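Local coordinates for protein CRISPR-associated endonuclease Cas9 (Campylobacter jejuni subsp. jejuni serotype O:2, PDB 5X2H) that is an RNA-guided DNA endonuclease of type II-C CRISPR immunity, holding a guide RNA and cutting both strands of matching target DNA with two nuclease domains, at residues E258-K263 with H399-F404; A268-A273 with L409-M414. All coordinates share one frame; numbering follows the deposited sequence.

Contact 1 (E258-K263 with H399-F404); sequences EKRAPK and HLNISF. With nucleotides of chain B; nucleotides of chain C.
Asn401 OD1 lies over the centre of one face of the Arg260 guanidinium, 3.5 Å above its plane, while phosphate oxygens of the bound DNA, chain C, meet its outer edge. The motif is a single beta bridge, Pro262 with His399, between two loops of the recognition lobe that lie between the DNA and RNA backbones, each touching both. OP2 of DC19 is in the guanidinium plane, and Arg260 NH1 donates to it in a nearly straight bond of 3.0 Å (N-H...O 169°); Arg260 NH2 donates to OP1 of DC19 at 2.7 Å. The amide of Asn401 stands almost upright on the guanidinium, the planes 86° apart. That leaves ND2 turned to the guide RNA, where it donates to OP2 of A5 of chain B while the Asn401 backbone N donates to OP1. Arginine suits its place: with chi2 and chi3 both near 180° its chain runs straight past the Leu400 carbonyl to the backbone of DC19, and NE is held by Asn251 O. A water joins NH2 to Asn401 O.

The Phe404 ring has Ala261 CA over one face, and the CD of Pro262 packs obliquely on CZ; small Ala261 lets the ring come close, its CB 3.6 Å from Phe404 CD1. At the edge of the His399 ring, ND1 makes a weak bond to Arg260 O. Lys263 lays its methylenes along the His399 backbone and sends NZ to an RNA phosphate. Ser403 is the N-cap of helix 404-415. Between the loops, Ala261 is gripped through both its polar backbone atoms: its N donates to Ile402 O, and its O accepts from Leu400 N at 2.8 Å.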
loop_
_atom_site.group_PDB
_atom_site.type_symbol
_atom_site.label_atom_id
_atom_site.label_comp_id
_atom_site.label_asym_id
_atom_site.label_seq_id
_atom_site.Cartn_x
_atom_site.Cartn_y
_atom_site.Cartn_z
ATOM N N GLU A 258 -4.870 24.856 -7.832
ATOM C CA GLU A 258 -3.479 25.260 -7.691
ATOM C C GLU A 258 -2.787 24.349 -6.689
ATOM O O GLU A 258 -3.378 23.965 -5.675
ATOM C CB GLU A 258 -3.370 26.719 -7.234
ATOM C CG GLU A 258 -4.067 27.719 -8.147
ATOM C CD GLU A 258 -3.223 28.105 -9.346
ATOM O OE1 GLU A 258 -1.977 28.078 -9.235
ATOM O OE2 GLU A 258 -3.805 28.436 -10.401
ATOM N N LYS A 259 -1.536 24.000 -6.978
ATOM C CA LYS A 259 -0.770 23.165 -6.068
ATOM C C LYS A 259 -0.362 23.960 -4.833
ATOM O O LYS A 259 -0.310 25.194 -4.840
ATOM C CB LYS A 259 0.473 22.601 -6.762
ATOM C CG LYS A 259 0.172 21.762 -7.992
ATOM C CD LYS A 259 -0.856 20.680 -7.692
ATOM C CE LYS A 259 -0.202 19.353 -7.357
ATOM N NZ LYS A 259 -1.225 18.298 -7.122
ATOM N N ARG A 260 -0.073 23.234 -3.760
ATOM C CA ARG A 260 0.400 23.870 -2.541
ATOM C C ARG A 260 1.791 24.458 -2.754
ATOM O O ARG A 260 2.570 23.986 -3.585
ATOM C CB ARG A 260 0.409 22.868 -1.390
ATOM C CG ARG A 260 -0.982 22.465 -0.942
ATOM C CD ARG A 260 -0.952 21.291 0.022
ATOM N NE ARG A 260 -2.294 20.965 0.487
ATOM C CZ ARG A 260 -2.586 19.944 1.286
ATOM N NH1 ARG A 260 -1.624 19.133 1.716
ATOM N NH2 ARG A 260 -3.841 19.734 1.654
ATOM N N ALA A 261 2.091 25.507 -1.997
ATOM C CA ALA A 261 3.367 26.187 -2.166
ATOM C C ALA A 261 4.457 25.493 -1.353
ATOM O O ALA A 261 4.210 25.074 -0.219
ATOM C CB ALA A 261 3.259 27.644 -1.731
ATOM N N PRO A 262 5.663 25.355 -1.906
ATOM C CA PRO A 262 6.762 24.766 -1.131
ATOM C C PRO A 262 7.142 25.653 0.044
ATOM O O PRO A 262 7.155 26.881 -0.061
ATOM C CB PRO A 262 7.903 24.662 -2.151
ATOM C CG PRO A 262 7.576 25.680 -3.188
ATOM C CD PRO A 262 6.078 25.713 -3.273
ATOM N N LYS A 263 7.460 25.014 1.173
ATOM C CA LYS A 263 7.762 25.766 2.387
ATOM C C LYS A 263 9.011 26.628 2.239
ATOM O O LYS A 263 9.094 27.698 2.853
ATOM C CB LYS A 263 7.920 24.817 3.574
ATOM C CG LYS A 263 6.609 24.270 4.112
ATOM C CD LYS A 263 6.776 23.706 5.512
ATOM C CE LYS A 263 5.437 23.285 6.094
ATOM N NZ LYS A 263 5.568 22.784 7.491
ATOM N N HIS A 399 5.458 21.342 2.135
ATOM C CA HIS A 399 4.628 22.360 1.511
ATOM C C HIS A 399 3.707 22.987 2.549
ATOM O O HIS A 399 3.365 22.371 3.563
ATOM C CB HIS A 399 3.769 21.783 0.375
ATOM C CG HIS A 399 4.555 21.145 -0.727
ATOM N ND1 HIS A 399 4.612 21.673 -2.000
ATOM C CD2 HIS A 399 5.304 20.018 -0.753
ATOM C CE1 HIS A 399 5.368 20.901 -2.759
ATOM N NE2 HIS A 399 5.797 19.889 -2.028
ATOM N N LEU A 400 3.296 24.223 2.274
ATOM C CA LEU A 400 2.212 24.837 3.022
ATOM C C LEU A 400 0.883 24.221 2.589
ATOM O O LEU A 400 0.828 23.321 1.747
ATOM C CB LEU A 400 2.199 26.350 2.810
ATOM C CG LEU A 400 3.442 27.155 3.194
ATOM C CD1 LEU A 400 3.210 28.632 2.922
ATOM C CD2 LEU A 400 3.815 26.932 4.651
ATOM N N ASN A 401 -0.208 24.717 3.163
ATOM C CA ASN A 401 -1.540 24.277 2.777
ATOM C C ASN A 401 -2.219 25.225 1.796
ATOM O O ASN A 401 -3.357 24.967 1.395
ATOM C CB ASN A 401 -2.415 24.092 4.020
ATOM C CG ASN A 401 -2.061 22.838 4.791
ATOM O OD1 ASN A 401 -1.982 21.752 4.219
ATOM N ND2 ASN A 401 -1.828 22.982 6.090
ATOM N N ILE A 402 -1.550 26.307 1.393
ATOM C CA ILE A 402 -2.096 27.250 0.428
ATOM C C ILE A 402 -1.092 27.448 -0.701
ATOM O O ILE A 402 0.104 27.192 -0.555
ATOM C CB ILE A 402 -2.462 28.602 1.076
ATOM C CG1 ILE A 402 -1.249 29.201 1.787
ATOM C CG2 ILE A 402 -3.624 28.426 2.049
ATOM C CD1 ILE A 402 -1.569 30.447 2.584
ATOM N N SER A 403 -1.600 27.920 -1.836
ATOM C CA SER A 403 -0.827 28.028 -3.064
ATOM C C SER A 403 -0.052 29.342 -3.128
ATOM O O SER A 403 -0.207 30.234 -2.291
ATOM C CB SER A 403 -1.744 27.917 -4.281
ATOM O OG SER A 403 -2.687 28.977 -4.306
ATOM N N PHE A 404 0.796 29.449 -4.158
ATOM C CA PHE A 404 1.448 30.718 -4.467
ATOM C C PHE A 404 0.432 31.791 -4.830
ATOM O O PHE A 404 0.634 32.970 -4.519
ATOM C CB PHE A 404 2.440 30.537 -5.618
ATOM C CG PHE A 404 3.783 30.021 -5.194
ATOM C CD1 PHE A 404 4.270 30.273 -3.923
ATOM C CD2 PHE A 404 4.565 29.291 -6.074
ATOM C CE1 PHE A 404 5.509 29.803 -3.537
ATOM C CE2 PHE A 404 5.804 28.817 -5.693
ATOM C CZ PHE A 404 6.277 29.072 -4.423
ATOM P P A B 5 -0.771 26.426 6.700
ATOM O OP1 A B 5 0.036 26.127 5.491
ATOM O OP2 A B 5 -1.644 25.372 7.268
ATOM O "O5'" A B 5 0.211 26.914 7.853
ATOM C "C5'" A B 5 0.917 28.137 7.722
ATOM C "C4'" A B 5 1.519 28.582 9.031
ATOM O "O4'" A B 5 0.479 28.835 10.010
ATOM C "C3'" A B 5 2.425 27.582 9.724
ATOM O "O3'" A B 5 3.712 27.505 9.144
ATOM C "C2'" A B 5 2.418 28.086 11.160
ATOM O "O2'" A B 5 3.249 29.229 11.300
ATOM C "C1'" A B 5 0.964 28.536 11.306
ATOM N N9 A B 5 0.131 27.476 11.906
ATOM C C8 A B 5 -0.803 26.668 11.306
ATOM N N7 A B 5 -1.363 25.813 12.129
ATOM C C5 A B 5 -0.756 26.076 13.350
ATOM C C6 A B 5 -0.909 25.512 14.628
ATOM N N6 A B 5 -1.761 24.523 14.907
ATOM N N1 A B 5 -0.146 26.006 15.628
ATOM C C2 A B 5 0.711 26.998 15.353
ATOM N N3 A B 5 0.944 27.609 14.195
ATOM C C4 A B 5 0.169 27.096 13.224
ATOM P P DC C 19 -3.763 16.496 3.085
ATOM O OP1 DC C 19 -4.799 17.405 2.546
ATOM O OP2 DC C 19 -2.549 17.043 3.732
ATOM O "O5'" DC C 19 -4.462 15.486 4.109
ATOM C "C5'" DC C 19 -4.062 15.456 5.466
ATOM C "C4'" DC C 19 -4.359 14.100 6.077
ATOM O "O4'" DC C 19 -3.319 13.164 5.691
ATOM C "C3'" DC C 19 -4.371 14.076 7.595
ATOM O "O3'" DC C 19 -5.673 14.369 8.076
ATOM C "C2'" DC C 19 -3.969 12.639 7.896
ATOM C "C1'" DC C 19 -2.928 12.386 6.811
ATOM N N1 DC C 19 -1.536 12.783 7.211
ATOM C C2 DC C 19 -0.846 12.022 8.162
ATOM O O2 DC C 19 -1.392 11.027 8.656
ATOM N N3 DC C 19 0.408 12.397 8.516
ATOM C C4 DC C 19 0.969 13.474 7.960
ATOM N N4 DC C 19 2.207 13.802 8.341
ATOM C C5 DC C 19 0.282 14.263 6.992
ATOM C C6 DC C 19 -0.955 13.884 6.650
ATOM P P DA C 18 1.434 17.040 0.588
ATOM O OP1 DA C 18 0.736 18.186 -0.039
ATOM O OP2 DA C 18 2.312 17.258 1.758
ATOM O "O5'" DA C 18 0.339 15.950 0.999
ATOM C "C5'" DA C 18 -0.639 15.533 0.054
ATOM C "C4'" DA C 18 -1.530 14.460 0.653
ATOM O "O4'" DA C 18 -0.765 13.242 0.844
ATOM C "C3'" DA C 18 -2.080 14.795 2.022
ATOM O "O3'" DA C 18 -3.280 15.541 1.889
ATOM C "C2'" DA C 18 -2.335 13.414 2.616
ATOM C "C1'" DA C 18 -1.172 12.601 2.041
ATOM N N9 DA C 18 -0.017 12.504 2.936
ATOM C C8 DA C 18 1.127 13.254 2.891
ATOM N N7 DA C 18 2.002 12.943 3.818
ATOM C C5 DA C 18 1.394 11.914 4.519
ATOM C C6 DA C 18 1.806 11.140 5.626
ATOM N N6 DA C 18 2.985 11.302 6.241
ATOM N N1 DA C 18 0.955 10.195 6.080
ATOM C C2 DA C 18 -0.221 10.034 5.463
ATOM N N3 DA C 18 -0.715 10.693 4.415
ATOM C C4 DA C 18 0.149 11.629 3.987
HETATM O O HOH W 1 -5.114 22.470 1.562
#

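Contact 2 (A268-A273 with L409-M414); sequences AFMFVA and LVTPLM. With nucleotides of chain B.
Phe271 buries the most surface here, reaching from helix 268-273 to the side chains of Val410, Thr411 and Met414 on helix 409-414. It is a helix-helix packing within the largely helical recognition lobe: the short axes pass 10.0 Å apart, their N-to-C directions 48° from one another; no hydrogen bond joins them, and the contacts are between side chains. With CG turned opposite the backbone N (chi1 172°), the ring swings across to the second helix. Its CE1 touches the sulfur of Met414 at 3.5 Å and CG1 of Val410 at 4.2 Å. The sulfur belongs to a Met-aromatic contact, 4.6 Å from the ring centroid and 71° off the normal, an oblique approach. A flat, wide ring suits this position because it also meets the guide RNA: C5' of A5 of chain B lies at its edge, 3.8 Å from CE2.

Thr411, second in buried surface, points its CB at the facing helix at the closest backbone approach, where its CA is 5.9 Å from that of Phe271. A short side chain suits the point where the backbones come nearest, its methyl serving the apolar contact, and its hydroxyl need not remain unsatisfied, since OG1 bonds to Leu407 O one turn back in its own helix. Met414, one turn further on, has an unbranched chain, extended through chi2, that carries SD to the ring. On the other flank is Met270, whose bent chain leads off toward Leu301 and Leu305 of helix 294-307; nearer its root, Met270 CG rests 3.6 Å from the methyl CG2 of Thr411.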
loop_
_atom_site.group_PDB
_atom_site.type_symbol
_atom_site.label_atom_id
_atom_site.label_comp_id
_atom_site.label_asym_id
_atom_site.label_seq_id
_atom_site.Cartn_x
_atom_site.Cartn_y
_atom_site.Cartn_z
ATOM N N ALA A 268 6.782 31.765 0.927
ATOM C CA ALA A 268 6.393 30.951 2.075
ATOM C C ALA A 268 7.184 31.332 3.318
ATOM O O ALA A 268 6.621 31.402 4.417
ATOM C CB ALA A 268 6.575 29.468 1.755
ATOM N N PHE A 269 8.490 31.568 3.168
ATOM C CA PHE A 269 9.275 32.103 4.276
ATOM C C PHE A 269 8.695 33.423 4.762
ATOM O O PHE A 269 8.560 33.646 5.970
ATOM C CB PHE A 269 10.734 32.287 3.856
ATOM C CG PHE A 269 11.536 31.017 3.862
ATOM C CD1 PHE A 269 11.247 30.002 4.761
ATOM C CD2 PHE A 269 12.581 30.840 2.970
ATOM C CE1 PHE A 269 11.984 28.832 4.770
ATOM C CE2 PHE A 269 13.321 29.672 2.973
ATOM C CZ PHE A 269 13.023 28.666 3.876
ATOM N N MET A 270 8.337 34.306 3.830
ATOM C CA MET A 270 7.742 35.582 4.206
ATOM C C MET A 270 6.411 35.369 4.917
ATOM O O MET A 270 6.156 35.962 5.972
ATOM C CB MET A 270 7.562 36.458 2.965
ATOM C CG MET A 270 7.032 37.849 3.249
ATOM S SD MET A 270 8.253 38.911 4.038
ATOM C CE MET A 270 9.539 38.926 2.790
ATOM N N PHE A 271 5.559 34.504 4.365
ATOM C CA PHE A 271 4.236 34.296 4.948
ATOM C C PHE A 271 4.329 33.671 6.334
ATOM O O PHE A 271 3.634 34.096 7.265
ATOM C CB PHE A 271 3.385 33.425 4.027
ATOM C CG PHE A 271 2.072 33.011 4.630
ATOM C CD1 PHE A 271 1.056 33.934 4.811
ATOM C CD2 PHE A 271 1.855 31.698 5.015
ATOM C CE1 PHE A 271 -0.151 33.556 5.367
ATOM C CE2 PHE A 271 0.647 31.315 5.571
ATOM C CZ PHE A 271 -0.355 32.245 5.748
ATOM N N VAL A 272 5.180 32.655 6.491
ATOM C CA VAL A 272 5.299 31.988 7.784
ATOM C C VAL A 272 5.907 32.930 8.814
ATOM O O VAL A 272 5.421 33.032 9.946
ATOM C CB VAL A 272 6.115 30.690 7.650
ATOM C CG1 VAL A 272 6.441 30.126 9.023
ATOM C CG2 VAL A 272 5.343 29.668 6.829
ATOM N N ALA A 273 6.972 33.643 8.436
ATOM C CA ALA A 273 7.577 34.598 9.358
ATOM C C ALA A 273 6.578 35.669 9.778
ATOM O O ALA A 273 6.501 36.030 10.958
ATOM C CB ALA A 273 8.816 35.231 8.725
ATOM N N LEU A 409 -1.635 37.220 -2.639
ATOM C CA LEU A 409 -2.711 38.104 -2.209
ATOM C C LEU A 409 -2.679 38.394 -0.716
ATOM O O LEU A 409 -2.827 39.550 -0.311
ATOM C CB LEU A 409 -4.067 37.493 -2.580
ATOM C CG LEU A 409 -4.312 37.226 -4.067
ATOM C CD1 LEU A 409 -5.552 36.366 -4.256
ATOM C CD2 LEU A 409 -4.443 38.539 -4.826
ATOM N N VAL A 410 -2.481 37.367 0.112
ATOM C CA VAL A 410 -2.557 37.543 1.558
ATOM C C VAL A 410 -1.303 38.220 2.098
ATOM O O VAL A 410 -1.380 39.067 2.994
ATOM C CB VAL A 410 -2.804 36.182 2.235
ATOM C CG1 VAL A 410 -2.822 36.331 3.745
ATOM C CG2 VAL A 410 -4.106 35.573 1.736
ATOM N N THR A 411 -0.137 37.864 1.562
ATOM C CA THR A 411 1.116 38.383 2.103
ATOM C C THR A 411 1.245 39.902 2.021
ATOM O O THR A 411 1.745 40.495 2.994
ATOM C CB THR A 411 2.302 37.706 1.403
ATOM O OG1 THR A 411 2.046 36.302 1.280
ATOM C CG2 THR A 411 3.573 37.906 2.207
ATOM N N PRO A 412 0.850 40.587 0.937
ATOM C CA PRO A 412 0.958 42.059 0.951
ATOM C C PRO A 412 0.144 42.713 2.051
ATOM O O PRO A 412 0.592 43.708 2.634
ATOM C CB PRO A 412 0.455 42.460 -0.443
ATOM C CG PRO A 412 0.709 41.271 -1.287
ATOM C CD PRO A 412 0.461 40.091 -0.396
ATOM N N LEU A 413 -1.044 42.182 2.355
ATOM C CA LEU A 413 -1.852 42.763 3.422
ATOM C C LEU A 413 -1.249 42.469 4.791
ATOM O O LEU A 413 -1.282 43.322 5.685
ATOM C CB LEU A 413 -3.285 42.242 3.345
ATOM C CG LEU A 413 -4.051 42.518 2.050
ATOM C CD1 LEU A 413 -5.506 42.106 2.206
ATOM C CD2 LEU A 413 -3.947 43.982 1.659
ATOM N N MET A 414 -0.694 41.268 4.972
ATOM C CA MET A 414 -0.027 40.948 6.229
ATOM C C MET A 414 1.259 41.747 6.395
ATOM O O MET A 414 1.673 42.025 7.527
ATOM C CB MET A 414 0.258 39.446 6.309
ATOM C CG MET A 414 -0.991 38.573 6.267
ATOM S SD MET A 414 -0.650 36.814 6.501
ATOM C CE MET A 414 -0.122 36.784 8.212
ATOM P P A B 5 -0.771 26.426 6.700
ATOM O OP1 A B 5 0.036 26.127 5.491
ATOM O OP2 A B 5 -1.644 25.372 7.268
ATOM O "O5'" A B 5 0.211 26.914 7.853
ATOM C "C5'" A B 5 0.917 28.137 7.722
ATOM C "C4'" A B 5 1.519 28.582 9.031
ATOM O "O4'" A B 5 0.479 28.835 10.010
ATOM C "C3'" A B 5 2.425 27.582 9.724
ATOM O "O3'" A B 5 3.712 27.505 9.144
ATOM C "C2'" A B 5 2.418 28.086 11.160
ATOM O "O2'" A B 5 3.249 29.229 11.300
ATOM C "C1'" A B 5 0.964 28.536 11.306
ATOM N N9 A B 5 0.131 27.476 11.906
ATOM C C8 A B 5 -0.803 26.668 11.306
ATOM N N7 A B 5 -1.363 25.813 12.129
ATOM C C5 A B 5 -0.756 26.076 13.350
ATOM C C6 A B 5 -0.909 25.512 14.628
ATOM N N6 A B 5 -1.761 24.523 14.907
ATOM N N1 A B 5 -0.146 26.006 15.628
ATOM C C2 A B 5 0.711 26.998 15.353
ATOM N N3 A B 5 0.944 27.609 14.195
ATOM C C4 A B 5 0.169 27.096 13.224
#

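How the contacts relate
From the N terminus the chain passes through 258-263, enters helix 266-288 with 268-273, and after more than 130 residues, mostly helical, returns through 399-404 into helix 404-415 with 409-414. Contact 1 therefore closes a long loop, and contact 2 closes one of equal length; the two cross, because their segments alternate. Each pairs equivalent steps of two loop-then-helix units: contact 1 ties the entering loops, contact 2 the helices that follow. Their centres are 12 Å apart and they touch directly, Pro262 O lying 3.2 Å from Ala268 CB. Leu400 also packs on Ala268 and Phe271. Nucleotide A5 of chain B meets both contacts.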